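Exodeoxyribonuclease 10 (Escherichia coli, PDB 4FZX) degrades single- and double-stranded DNA from the 3' end as a magnesium-dependent, distributive 3'-5' exonuclease of the DEDDh (DnaQ) family. Local coordinates at residues C[123-128]-C[143-148]. Residues are numbered along the deposited sequence; the frame is centred on the assembly and turned at random.
Sequences LNVQTP and TAALLI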
ATOM      1  N   LEU C 123     -13.575 -17.492  24.418  1.00 27.14           N
ATOM      2  CA  LEU C 123     -14.642 -16.779  25.098  1.00 27.88           C
ATOM      3  C   LEU C 123     -15.447 -17.700  26.005  1.00 29.33           C
ATOM      4  O   LEU C 123     -15.449 -18.928  25.845  1.00 29.58           O
ATOM      5  CB  LEU C 123     -15.554 -16.086  24.087  1.00 27.20           C
ATOM      6  CG  LEU C 123     -14.852 -15.050  23.206  1.00 26.29           C
ATOM      7  CD1 LEU C 123     -15.671 -14.758  21.992  1.00 23.56           C
ATOM      8  CD2 LEU C 123     -14.569 -13.778  23.988  1.00 27.87           C
ATOM      9  N   ASN C 124     -16.114 -17.105  26.977  1.00 30.47           N
ATOM     10  CA  ASN C 124     -16.922 -17.873  27.905  1.00 32.85           C
ATOM     11  C   ASN C 124     -18.121 -17.032  28.243  1.00 31.88           C
ATOM     12  O   ASN C 124     -17.995 -16.041  28.955  1.00 34.90           O
ATOM     13  CB  ASN C 124     -16.109 -18.201  29.170  1.00 33.88           C
ATOM     14  CG  ASN C 124     -16.809 -19.199  30.081  1.00 38.07           C
ATOM     15  OD1 ASN C 124     -17.462 -20.140  29.619  1.00 42.48           O
ATOM     16  ND2 ASN C 124     -16.632 -19.022  31.389  1.00 42.09           N
ATOM     17  N   VAL C 125     -19.232 -17.304  27.571  1.00 29.30           N
ATOM     18  CA  VAL C 125     -20.492 -16.644  27.889  1.00 26.87           C
ATOM     19  C   VAL C 125     -21.452 -17.643  28.552  1.00 26.36           C
ATOM     20  O   VAL C 125     -21.396 -18.841  28.293  1.00 23.19           O
ATOM     21  CB  VAL C 125     -21.134 -16.016  26.620  1.00 26.77           C
ATOM     22  CG1 VAL C 125     -21.721 -17.097  25.707  1.00 25.64           C
ATOM     23  CG2 VAL C 125     -22.173 -14.954  26.992  1.00 23.24           C
ATOM     24  N   GLN C 126     -22.269 -17.154  29.470  1.00 27.09           N
ATOM     25  CA  GLN C 126     -23.334 -17.963  30.029  1.00 28.84           C
ATOM     26  C   GLN C 126     -24.456 -18.003  29.012  1.00 28.39           C
ATOM     27  O   GLN C 126     -25.083 -16.974  28.738  1.00 28.67           O
ATOM     28  CB  GLN C 126     -23.838 -17.331  31.324  1.00 29.87           C
ATOM     29  CG  GLN C 126     -24.728 -18.230  32.173  1.00 34.78           C
ATOM     30  CD  GLN C 126     -25.168 -17.535  33.462  1.00 41.06           C
ATOM     31  OE1 GLN C 126     -24.418 -17.487  34.450  1.00 40.98           O
ATOM     32  NE2 GLN C 126     -26.361 -16.939  33.434  1.00 41.55           N
ATOM     33  N   THR C 127     -24.657 -19.163  28.392  1.00 27.61           N
ATOM     34  CA  THR C 127     -25.735 -19.312  27.435  1.00 27.34           C
ATOM     35  C   THR C 127     -27.027 -19.699  28.128  1.00 26.57           C
ATOM     36  O   THR C 127     -27.004 -20.190  29.253  1.00 26.33           O
ATOM     37  CB  THR C 127     -25.405 -20.338  26.334  1.00 28.74           C
ATOM     38  OG1 THR C 127     -25.151 -21.620  26.919  1.00 27.95           O
ATOM     39  CG2 THR C 127     -24.204 -19.889  25.532  1.00 28.71           C
ATOM     40  N   PRO C 128     -28.169 -19.440  27.470  1.00 26.52           N
ATOM     41  CA  PRO C 128     -29.448 -19.750  28.091  1.00 25.89           C
ATOM     42  C   PRO C 128     -29.717 -21.252  28.059  1.00 24.57           C
ATOM     43  O   PRO C 128     -29.143 -21.959  27.240  1.00 24.37           O
ATOM     44  CB  PRO C 128     -30.451 -18.992  27.218  1.00 26.78           C
ATOM     45  CG  PRO C 128     -29.768 -18.841  25.864  1.00 27.44           C
ATOM     46  CD  PRO C 128     -28.304 -19.149  26.030  1.00 26.04           C
ATOM     47  N   THR C 143     -22.330 -14.363  19.695  1.00  9.76           N
ATOM     48  CA  THR C 143     -21.951 -13.202  18.911  1.00 10.35           C
ATOM     49  C   THR C 143     -21.782 -11.980  19.809  1.00 10.75           C
ATOM     50  O   THR C 143     -20.804 -11.252  19.683  1.00 11.45           O
ATOM     51  CB  THR C 143     -22.968 -12.940  17.801  1.00  9.94           C
ATOM     52  OG1 THR C 143     -23.084 -14.121  17.001  1.00 12.05           O
ATOM     53  CG2 THR C 143     -22.552 -11.756  16.909  1.00  7.21           C
ATOM     54  N   ALA C 144     -22.654 -11.849  20.803  1.00 10.52           N
ATOM     55  CA  ALA C 144     -22.526 -10.774  21.782  1.00 11.15           C
ATOM     56  C   ALA C 144     -21.206 -10.892  22.537  1.00 11.81           C
ATOM     57  O   ALA C 144     -20.470  -9.907  22.672  1.00 12.41           O
ATOM     58  CB  ALA C 144     -23.708 -10.781  22.758  1.00  9.73           C
ATOM     59  N   ALA C 145     -20.889 -12.096  23.009  1.00 12.26           N
ATOM     60  CA  ALA C 145     -19.590 -12.318  23.662  1.00 12.94           C
ATOM     61  C   ALA C 145     -18.437 -11.945  22.731  1.00 12.64           C
ATOM     62  O   ALA C 145     -17.459 -11.332  23.148  1.00 14.22           O
ATOM     63  CB  ALA C 145     -19.451 -13.783  24.145  1.00 12.28           C
ATOM     64  N   LEU C 146     -18.559 -12.314  21.463  1.00 12.64           N
ATOM     65  CA  LEU C 146     -17.556 -11.956  20.479  1.00 11.66           C
ATOM     66  C   LEU C 146     -17.450 -10.438  20.293  1.00 12.01           C
ATOM     67  O   LEU C 146     -16.356  -9.902  20.153  1.00 12.57           O
ATOM     68  CB  LEU C 146     -17.860 -12.628  19.145  1.00 11.39           C
ATOM     69  CG  LEU C 146     -17.001 -12.169  17.969  1.00 11.66           C
ATOM     70  CD1 LEU C 146     -15.501 -12.422  18.233  1.00 11.02           C
ATOM     71  CD2 LEU C 146     -17.464 -12.821  16.662  1.00 11.21           C
ATOM     72  N   LEU C 147     -18.585  -9.749  20.305  1.00 11.53           N
ATOM     73  CA  LEU C 147     -18.597  -8.314  20.076  1.00 11.83           C
ATOM     74  C   LEU C 147     -17.967  -7.580  21.264  1.00 12.46           C
ATOM     75  O   LEU C 147     -17.185  -6.647  21.088  1.00 13.06           O
ATOM     76  CB  LEU C 147     -20.031  -7.821  19.843  1.00 11.56           C
ATOM     77  CG  LEU C 147     -20.205  -6.302  19.981  1.00 12.62           C
ATOM     78  CD1 LEU C 147     -19.614  -5.553  18.758  1.00  8.24           C
ATOM     79  CD2 LEU C 147     -21.650  -5.945  20.198  1.00  8.10           C
ATOM     80  N   ILE C 148     -18.244  -8.060  22.468  1.00 13.09           N
ATOM     81  CA  ILE C 148     -17.664  -7.459  23.665  1.00 13.33           C
ATOM     82  C   ILE C 148     -16.147  -7.601  23.641  1.00 14.54           C
ATOM     83  O   ILE C 148     -15.416  -6.636  23.901  1.00 14.83           O
ATOM     84  CB  ILE C 148     -18.248  -8.070  24.976  1.00 12.91           C
ATOM     85  CG1 ILE C 148     -19.689  -7.613  25.166  1.00 11.07           C
ATOM     86  CG2 ILE C 148     -17.395  -7.649  26.201  1.00 13.29           C
ATOM     87  CD1 ILE C 148     -20.487  -8.445  26.137  1.00 10.48           C
TER
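In the RNase H-like fold of this DEDDh exonuclease, the extended loop between helices 114-120 and 136-154 runs alongside the second helix. Leu123 and Val125 of the loop straddle Ala145 there. The contact is small, apolar and made by van der Waals packing.

Val125 meets Ala145 side chain to side chain. Its CB lies 3.7 Å from Ala145 CB, and its CG2 is 4.1 Å from the same methyl. The close approach, 6.1 Å between the CA atoms of Val125 and Ala145, is consistent with the small size of the alanine.

Leu123 reaches further, onto the helix backbone. A chi1 of -60°, with CG opposite the carbonyl carbon, points the fork at the helix, where its two methyls meet different residues. CD1 rests on the main chain of Leu146, 3.7 Å from Leu146 CA, and also lies 4.2 Å from Leu146 CB, the side-chain atom of that residue nearest Leu123. CD2 sits 3.9 Å from Ala145 O.

The loop is tied back to the preceding helix by a hydrogen bond between Val125 N and Tyr118 OH. Further along, Pro128 packs on Leu137 and Tyr141 of helix 136-154, the helix that also carries the sodium ligand Asp139. Another face of this helix lies on the sheet, where Ala144 and Leu147 meet Ile4 of strand 2-9 and Val24 of strand 16-25. Val125 itself extends to Ile29 of the edge strand 28-36, which Ala144 and Ile148 also touch.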